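Local coordinates for indole-3-acetic acid-amido synthetase GH3.15 (Arabidopsis thaliana, PDB 6E1Q), which conjugates glutamine, and possibly cysteine, to the auxin precursor indole-3-butyric acid in an ATP-dependent acyl acid amido synthetase reaction, at residues 527-541 / 566-580. Numbering follows the deposited sequence.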
ATOM      1  N   PRO A 527     -20.411  24.870   8.494  1.00 62.58           N
ATOM      2  CA  PRO A 527     -19.742  24.975   7.190  1.00 54.35           C
ATOM      3  C   PRO A 527     -18.366  24.326   7.203  1.00 50.60           C
ATOM      4  O   PRO A 527     -17.557  24.570   8.098  1.00 47.92           O
ATOM      5  CB  PRO A 527     -19.647  26.490   6.959  1.00 54.32           C
ATOM      6  CG  PRO A 527     -20.555  27.119   8.016  1.00 56.37           C
ATOM      7  CD  PRO A 527     -20.526  26.175   9.163  1.00 64.50           C
ATOM      8  N   LEU A 528     -18.094  23.513   6.184  1.00 47.33           N
ATOM      9  CA  LEU A 528     -16.800  22.854   6.102  1.00 42.05           C
ATOM     10  C   LEU A 528     -15.686  23.886   6.020  1.00 43.27           C
ATOM     11  O   LEU A 528     -15.834  24.955   5.421  1.00 43.40           O
ATOM     12  CB  LEU A 528     -16.732  21.924   4.895  1.00 44.23           C
ATOM     13  CG  LEU A 528     -15.439  21.116   4.720  1.00 37.89           C
ATOM     14  CD1 LEU A 528     -15.746  19.696   4.296  1.00 38.61           C
ATOM     15  CD2 LEU A 528     -14.519  21.785   3.698  1.00 30.57           C
ATOM     16  N   GLU A 529     -14.557  23.541   6.631  1.00 42.61           N
ATOM     17  CA  GLU A 529     -13.413  24.428   6.750  1.00 42.53           C
ATOM     18  C   GLU A 529     -12.186  23.748   6.176  1.00 42.29           C
ATOM     19  O   GLU A 529     -11.914  22.588   6.492  1.00 45.61           O
ATOM     20  CB  GLU A 529     -13.170  24.790   8.215  1.00 47.20           C
ATOM     21  CG  GLU A 529     -11.942  25.633   8.462  1.00 49.62           C
ATOM     22  CD  GLU A 529     -11.892  26.160   9.898  1.00 64.10           C
ATOM     23  OE1 GLU A 529     -12.685  25.685  10.743  1.00 67.44           O
ATOM     24  OE2 GLU A 529     -11.065  27.053  10.173  1.00 66.42           O
ATOM     25  N   ILE A 530     -11.440  24.469   5.347  1.00 42.02           N
ATOM     26  CA  ILE A 530     -10.138  24.021   4.882  1.00 39.40           C
ATOM     27  C   ILE A 530      -9.093  24.925   5.509  1.00 46.67           C
ATOM     28  O   ILE A 530      -9.184  26.159   5.408  1.00 40.50           O
ATOM     29  CB  ILE A 530     -10.024  24.025   3.347  1.00 39.41           C
ATOM     30  CG1 ILE A 530     -10.948  22.970   2.738  1.00 31.74           C
ATOM     31  CG2 ILE A 530      -8.565  23.785   2.928  1.00 32.48           C
ATOM     32  CD1 ILE A 530     -10.988  22.989   1.211  1.00 32.08           C
ATOM     33  N   LYS A 531      -8.116  24.310   6.174  1.00 39.93           N
ATOM     34  CA  LYS A 531      -6.980  25.017   6.745  1.00 41.34           C
ATOM     35  C   LYS A 531      -5.742  24.646   5.941  1.00 45.54           C
ATOM     36  O   LYS A 531      -5.430  23.460   5.781  1.00 45.34           O
ATOM     37  CB  LYS A 531      -6.805  24.683   8.228  1.00 41.97           C
ATOM     38  CG  LYS A 531      -8.013  25.079   9.105  1.00 53.76           C
ATOM     39  CD  LYS A 531      -7.944  24.478  10.516  1.00 58.48           C
ATOM     40  CE  LYS A 531      -8.233  25.512  11.582  1.00 64.32           C
ATOM     41  NZ  LYS A 531      -9.139  25.035  12.659  1.00 66.87           N
ATOM     42  N   VAL A 532      -5.077  25.651   5.388  1.00 41.09           N
ATOM     43  CA  VAL A 532      -3.836  25.430   4.659  1.00 44.43           C
ATOM     44  C   VAL A 532      -2.683  25.389   5.653  1.00 49.78           C
ATOM     45  O   VAL A 532      -2.522  26.300   6.472  1.00 55.45           O
ATOM     46  CB  VAL A 532      -3.633  26.523   3.603  1.00 47.35           C
ATOM     47  CG1 VAL A 532      -2.283  26.378   2.934  1.00 48.12           C
ATOM     48  CG2 VAL A 532      -4.752  26.438   2.574  1.00 46.10           C
ATOM     49  N   VAL A 533      -1.890  24.327   5.602  1.00 42.37           N
ATOM     50  CA  VAL A 533      -0.772  24.172   6.528  1.00 47.90           C
ATOM     51  C   VAL A 533       0.529  24.420   5.783  1.00 46.75           C
ATOM     52  O   VAL A 533       0.631  24.190   4.574  1.00 48.69           O
ATOM     53  CB  VAL A 533      -0.777  22.791   7.210  1.00 43.05           C
ATOM     54  CG1 VAL A 533      -1.949  22.705   8.166  1.00 43.65           C
ATOM     55  CG2 VAL A 533      -0.866  21.680   6.159  1.00 38.78           C
ATOM     56  N   LYS A 534       1.521  24.921   6.518  1.00 59.31           N
ATOM     57  CA  LYS A 534       2.834  25.194   5.950  1.00 63.85           C
ATOM     58  C   LYS A 534       3.447  23.920   5.364  1.00 59.55           C
ATOM     59  O   LYS A 534       3.173  22.811   5.838  1.00 59.51           O
ATOM     60  CB  LYS A 534       3.758  25.776   7.025  1.00 69.28           C
ATOM     61  CG  LYS A 534       4.759  26.814   6.517  1.00 75.94           C
ATOM     62  CD  LYS A 534       5.844  27.155   7.547  1.00 74.61           C
ATOM     63  CE  LYS A 534       6.139  28.665   7.554  1.00 72.55           C
ATOM     64  NZ  LYS A 534       7.240  29.032   8.481  1.00 72.09           N
ATOM     65  N   PRO A 535       4.270  24.048   4.321  1.00 56.93           N
ATOM     66  CA  PRO A 535       5.002  22.885   3.804  1.00 51.67           C
ATOM     67  C   PRO A 535       5.799  22.191   4.906  1.00 52.50           C
ATOM     68  O   PRO A 535       6.314  22.830   5.829  1.00 48.62           O
ATOM     69  CB  PRO A 535       5.932  23.494   2.748  1.00 56.99           C
ATOM     70  CG  PRO A 535       5.222  24.723   2.288  1.00 62.95           C
ATOM     71  CD  PRO A 535       4.450  25.244   3.474  1.00 59.84           C
ATOM     72  N   GLY A 536       5.899  20.866   4.799  1.00 52.29           N
ATOM     73  CA  GLY A 536       6.516  20.062   5.835  1.00 56.05           C
ATOM     74  C   GLY A 536       5.595  19.658   6.966  1.00 58.52           C
ATOM     75  O   GLY A 536       6.011  18.872   7.831  1.00 62.01           O
ATOM     76  N   ALA A 537       4.359  20.165   6.990  1.00 47.34           N
ATOM     77  CA  ALA A 537       3.419  19.792   8.043  1.00 42.55           C
ATOM     78  C   ALA A 537       3.205  18.286   8.095  1.00 43.04           C
ATOM     79  O   ALA A 537       3.079  17.708   9.178  1.00 38.42           O
ATOM     80  CB  ALA A 537       2.080  20.488   7.829  1.00 38.44           C
ATOM     81  N   PHE A 538       3.126  17.636   6.936  1.00 41.62           N
ATOM     82  CA  PHE A 538       2.761  16.231   6.928  1.00 37.80           C
ATOM     83  C   PHE A 538       3.960  15.319   7.161  1.00 44.12           C
ATOM     84  O   PHE A 538       3.767  14.167   7.555  1.00 37.60           O
ATOM     85  CB  PHE A 538       2.031  15.901   5.627  1.00 33.72           C
ATOM     86  CG  PHE A 538       0.591  16.293   5.667  1.00 39.18           C
ATOM     87  CD1 PHE A 538      -0.352  15.432   6.214  1.00 31.08           C
ATOM     88  CD2 PHE A 538       0.183  17.545   5.227  1.00 34.16           C
ATOM     89  CE1 PHE A 538      -1.695  15.795   6.296  1.00 32.63           C
ATOM     90  CE2 PHE A 538      -1.166  17.929   5.303  1.00 34.14           C
ATOM     91  CZ  PHE A 538      -2.105  17.045   5.839  1.00 33.77           C
ATOM     92  N   ASP A 539       5.185  15.821   6.960  1.00 38.41           N
ATOM     93  CA  ASP A 539       6.366  15.127   7.477  1.00 48.37           C
ATOM     94  C   ASP A 539       6.469  15.239   8.991  1.00 46.99           C
ATOM     95  O   ASP A 539       6.854  14.274   9.657  1.00 46.08           O
ATOM     96  CB  ASP A 539       7.634  15.665   6.835  1.00 55.11           C
ATOM     97  CG  ASP A 539       7.746  15.269   5.408  1.00 69.94           C
ATOM     98  OD1 ASP A 539       6.922  14.433   4.974  1.00 75.65           O
ATOM     99  OD2 ASP A 539       8.662  15.768   4.731  1.00 81.08           O
ATOM    100  N   GLU A 540       6.141  16.405   9.558  1.00 48.62           N
ATOM    101  CA  GLU A 540       6.090  16.508  11.015  1.00 49.86           C
ATOM    102  C   GLU A 540       5.051  15.551  11.586  1.00 48.49           C
ATOM    103  O   GLU A 540       5.295  14.884  12.598  1.00 50.16           O
ATOM    104  CB  GLU A 540       5.783  17.949  11.452  1.00 49.22           C
ATOM    105  CG  GLU A 540       5.681  18.117  12.994  1.00 56.52           C
ATOM    106  CD  GLU A 540       5.447  19.572  13.450  1.00 67.02           C
ATOM    107  OE1 GLU A 540       5.421  20.475  12.593  1.00 66.61           O
ATOM    108  OE2 GLU A 540       5.289  19.814  14.670  1.00 65.28           O
ATOM    109  N   LEU A 541       3.883  15.480  10.951  1.00 42.59           N
ATOM    110  CA  LEU A 541       2.859  14.546  11.387  1.00 40.62           C
ATOM    111  C   LEU A 541       3.397  13.129  11.351  1.00 36.61           C
ATOM    112  O   LEU A 541       3.259  12.369  12.314  1.00 42.63           O
ATOM    113  CB  LEU A 541       1.615  14.676  10.497  1.00 36.17           C
ATOM    114  CG  LEU A 541       0.432  13.783  10.894  1.00 32.49           C
ATOM    115  CD1 LEU A 541      -0.118  14.194  12.278  1.00 34.87           C
ATOM    116  CD2 LEU A 541      -0.672  13.828   9.860  1.00 30.61           C
ATOM    117  N   ALA A 566      -1.272  14.719  17.764  1.00 48.76           N
ATOM    118  CA  ALA A 566      -1.180  14.946  16.325  1.00 52.97           C
ATOM    119  C   ALA A 566      -2.028  16.146  15.904  1.00 54.05           C
ATOM    120  O   ALA A 566      -1.611  16.946  15.053  1.00 49.61           O
ATOM    121  CB  ALA A 566      -1.587  13.680  15.579  1.00 50.50           C
ATOM    122  N   LEU A 567      -3.214  16.300  16.505  1.00 53.79           N
ATOM    123  CA  LEU A 567      -4.057  17.457  16.208  1.00 52.30           C
ATOM    124  C   LEU A 567      -3.349  18.750  16.568  1.00 51.23           C
ATOM    125  O   LEU A 567      -3.394  19.731  15.820  1.00 49.17           O
ATOM    126  CB  LEU A 567      -5.372  17.365  16.974  1.00 60.10           C
ATOM    127  CG  LEU A 567      -6.321  16.285  16.493  1.00 61.04           C
ATOM    128  CD1 LEU A 567      -7.613  16.349  17.297  1.00 64.34           C
ATOM    129  CD2 LEU A 567      -6.561  16.457  15.015  1.00 59.87           C
ATOM    130  N   LYS A 568      -2.703  18.780  17.730  1.00 57.77           N
ATOM    131  CA  LYS A 568      -1.949  19.967  18.110  1.00 70.67           C
ATOM    132  C   LYS A 568      -0.813  20.235  17.126  1.00 66.21           C
ATOM    133  O   LYS A 568      -0.454  21.390  16.878  1.00 92.64           O
ATOM    134  CB  LYS A 568      -1.445  19.794  19.544  1.00 77.52           C
ATOM    135  CG  LYS A 568      -0.620  20.948  20.080  1.00 79.39           C
ATOM    136  CD  LYS A 568      -0.297  20.733  21.553  1.00 93.71           C
ATOM    137  CE  LYS A 568       1.189  20.861  21.857  1.00100.48           C
ATOM    138  NZ  LYS A 568       1.907  21.924  21.066  1.00103.93           N
ATOM    139  N   ILE A 569      -0.274  19.188  16.518  1.00 58.36           N
ATOM    140  CA  ILE A 569       0.755  19.369  15.501  1.00 59.98           C
ATOM    141  C   ILE A 569       0.167  19.980  14.229  1.00 63.38           C
ATOM    142  O   ILE A 569       0.767  20.870  13.614  1.00 64.78           O
ATOM    143  CB  ILE A 569       1.453  18.035  15.203  1.00 56.15           C
ATOM    144  CG1 ILE A 569       2.367  17.638  16.375  1.00 52.13           C
ATOM    145  CG2 ILE A 569       2.186  18.117  13.853  1.00 46.05           C
ATOM    146  CD1 ILE A 569       3.369  16.559  16.029  1.00 48.00           C
ATOM    147  N   LEU A 570      -0.974  19.468  13.772  1.00 54.84           N
ATOM    148  CA  LEU A 570      -1.597  20.063  12.593  1.00 54.58           C
ATOM    149  C   LEU A 570      -2.052  21.487  12.873  1.00 60.79           C
ATOM    150  O   LEU A 570      -1.880  22.371  12.027  1.00 52.12           O
ATOM    151  CB  LEU A 570      -2.759  19.209  12.115  1.00 41.24           C
ATOM    152  CG  LEU A 570      -2.319  17.823  11.658  1.00 40.80           C
ATOM    153  CD1 LEU A 570      -3.438  16.840  11.856  1.00 46.96           C
ATOM    154  CD2 LEU A 570      -1.937  17.928  10.198  1.00 37.11           C
ATOM    155  N   GLU A 571      -2.582  21.738  14.074  1.00 63.20           N
ATOM    156  CA  GLU A 571      -3.160  23.045  14.356  1.00 62.11           C
ATOM    157  C   GLU A 571      -2.096  24.137  14.388  1.00 62.52           C
ATOM    158  O   GLU A 571      -2.352  25.252  13.926  1.00 61.47           O
ATOM    159  CB  GLU A 571      -3.973  23.008  15.659  1.00 68.12           C
ATOM    160  CG  GLU A 571      -5.470  22.622  15.493  1.00 71.78           C
ATOM    161  CD  GLU A 571      -6.268  23.517  14.520  1.00 79.34           C
ATOM    162  OE1 GLU A 571      -5.739  24.542  14.039  1.00 84.11           O
ATOM    163  OE2 GLU A 571      -7.436  23.179  14.225  1.00 77.44           O
ATOM    164  N   ALA A 572      -0.887  23.850  14.867  1.00 62.06           N
ATOM    165  CA  ALA A 572       0.055  24.964  14.853  1.00 73.07           C
ATOM    166  C   ALA A 572       0.841  25.064  13.548  1.00 64.76           C
ATOM    167  O   ALA A 572       1.677  25.961  13.415  1.00 71.13           O
ATOM    168  CB  ALA A 572       1.001  24.902  16.064  1.00 75.70           C
ATOM    169  N   ASN A 573       0.586  24.204  12.572  1.00 63.28           N
ATOM    170  CA  ASN A 573       1.095  24.457  11.227  1.00 63.31           C
ATOM    171  C   ASN A 573       0.134  25.276  10.365  1.00 55.09           C
ATOM    172  O   ASN A 573       0.478  25.598   9.222  1.00 50.39           O
ATOM    173  CB  ASN A 573       1.421  23.145  10.503  1.00 54.63           C
ATOM    174  CG  ASN A 573       2.716  22.510  10.990  1.00 59.88           C
ATOM    175  OD1 ASN A 573       3.795  22.745  10.418  1.00 53.33           O
ATOM    176  ND2 ASN A 573       2.604  21.642  12.003  1.00 47.13           N
ATOM    177  N   VAL A 574      -1.051  25.613  10.877  1.00 62.15           N
ATOM    178  CA  VAL A 574      -2.085  26.259  10.071  1.00 59.73           C
ATOM    179  C   VAL A 574      -1.675  27.686   9.723  1.00 65.93           C
ATOM    180  O   VAL A 574      -1.312  28.476  10.603  1.00 70.00           O
ATOM    181  CB  VAL A 574      -3.429  26.242  10.816  1.00 59.66           C
ATOM    182  CG1 VAL A 574      -4.407  27.216  10.171  1.00 61.66           C
ATOM    183  CG2 VAL A 574      -4.010  24.842  10.820  1.00 59.59           C
ATOM    184  N   ILE A 575      -1.738  28.022   8.432  1.00 68.73           N
ATOM    185  CA  ILE A 575      -1.547  29.391   7.953  1.00 77.83           C
ATOM    186  C   ILE A 575      -2.886  30.106   7.851  1.00 79.67           C
ATOM    187  O   ILE A 575      -3.197  31.031   8.614  1.00 83.04           O
ATOM    188  CB  ILE A 575      -0.894  29.439   6.560  1.00 70.93           C
ATOM    189  CG1 ILE A 575       0.386  28.636   6.480  1.00 71.58           C
ATOM    190  CG2 ILE A 575      -0.688  30.900   6.124  1.00 69.12           C
ATOM    191  CD1 ILE A 575       0.870  28.550   5.042  1.00 70.96           C
ATOM    192  N   SER A 576      -3.656  29.704   6.851  1.00 66.63           N
ATOM    193  CA  SER A 576      -4.919  30.321   6.521  1.00 56.92           C
ATOM    194  C   SER A 576      -6.028  29.307   6.730  1.00 57.60           C
ATOM    195  O   SER A 576      -5.802  28.090   6.703  1.00 54.90           O
ATOM    196  CB  SER A 576      -4.906  30.834   5.082  1.00 50.84           C
ATOM    197  OG  SER A 576      -4.151  29.981   4.238  1.00 59.45           O
ATOM    198  N   GLU A 577      -7.210  29.830   7.006  1.00 51.12           N
ATOM    199  CA  GLU A 577      -8.417  29.049   7.151  1.00 53.64           C
ATOM    200  C   GLU A 577      -9.442  29.601   6.182  1.00 56.21           C
ATOM    201  O   GLU A 577      -9.470  30.805   5.911  1.00 55.02           O
ATOM    202  CB  GLU A 577      -8.983  29.117   8.569  1.00 62.71           C
ATOM    203  CG  GLU A 577      -8.145  28.443   9.608  1.00 79.69           C
ATOM    204  CD  GLU A 577      -8.028  29.245  10.874  1.00 97.00           C
ATOM    205  OE1 GLU A 577      -7.506  30.378  10.814  1.00104.41           O
ATOM    206  OE2 GLU A 577      -8.455  28.731  11.931  1.00101.53           O
ATOM    207  N   PHE A 578     -10.285  28.715   5.670  1.00 50.56           N
ATOM    208  CA  PHE A 578     -11.337  29.100   4.742  1.00 50.93           C
ATOM    209  C   PHE A 578     -12.571  28.281   5.067  1.00 46.45           C
ATOM    210  O   PHE A 578     -12.464  27.115   5.462  1.00 46.55           O
ATOM    211  CB  PHE A 578     -10.905  28.880   3.287  1.00 45.47           C
ATOM    212  CG  PHE A 578      -9.610  29.561   2.934  1.00 48.32           C
ATOM    213  CD1 PHE A 578      -9.603  30.866   2.462  1.00 52.02           C
ATOM    214  CD2 PHE A 578      -8.402  28.907   3.096  1.00 41.51           C
ATOM    215  CE1 PHE A 578      -8.412  31.494   2.139  1.00 49.73           C
ATOM    216  CE2 PHE A 578      -7.213  29.524   2.778  1.00 43.39           C
ATOM    217  CZ  PHE A 578      -7.216  30.826   2.299  1.00 48.12           C
ATOM    218  N   LEU A 579     -13.733  28.894   4.916  1.00 46.08           N
ATOM    219  CA  LEU A 579     -15.001  28.227   5.140  1.00 44.38           C
ATOM    220  C   LEU A 579     -15.796  28.208   3.846  1.00 49.26           C
ATOM    221  O   LEU A 579     -15.703  29.132   3.027  1.00 50.00           O
ATOM    222  CB  LEU A 579     -15.818  28.929   6.225  1.00 47.40           C
ATOM    223  CG  LEU A 579     -15.190  28.995   7.612  1.00 50.41           C
ATOM    224  CD1 LEU A 579     -15.889  30.061   8.469  1.00 53.53           C
ATOM    225  CD2 LEU A 579     -15.283  27.643   8.261  1.00 50.87           C
ATOM    226  N   SER A 580     -16.593  27.157   3.670  1.00 45.38           N
ATOM    227  CA  SER A 580     -17.548  27.151   2.572  1.00 41.81           C
ATOM    228  C   SER A 580     -18.529  28.300   2.757  1.00 51.71           C
ATOM    229  O   SER A 580     -19.017  28.537   3.861  1.00 46.69           O
ATOM    230  CB  SER A 580     -18.291  25.817   2.520  1.00 44.69           C
ATOM    231  OG  SER A 580     -19.367  25.857   1.590  1.00 49.12           O
TER
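An antiparallel strand pair at the edge of the four-stranded GH3 C-terminal domain sheet joins I530 to F578 (I530 N to F578 O and F578 N to I530 O, each 2.8 Å). Next to it, a classic beta bulge at I575-S576 faces V532: S576 O accepts from V532 N, V532 O takes I575 N at 2.7 Å (N-H...O 167°), and pairing slips by one between K531-E577 and V533-V574. F578 turns toward helix 497-510, its ring edge reaching V532, CE2 to CG2 4.0 Å. On the opposite sheet face, with E529, K531 lies alongside E577 and bends at chi3 and chi4, making a salt bridge to E571 OE2 (NZ to OE2 3.0 Å), an oxygen less surely placed and also salt-bridged to R468. E529 OE2 sits 3.6 Å from E577 OE2, a like-charge approach probably eased by K531 NZ, which makes only long salt bridges to both; E529 OE1 is hydrogen-bonded to H477. Helices 537-541 and 566-571 run nearly antiparallel (163°). With CG anti to the backbone N (chi1 179°), E540 extends past I569, its CD against I569 CG2, to N573, whose ND2 donates to I569 O (2.6 Å) and, from above the carboxylate plane, to E540 OE1 (3.1 Å).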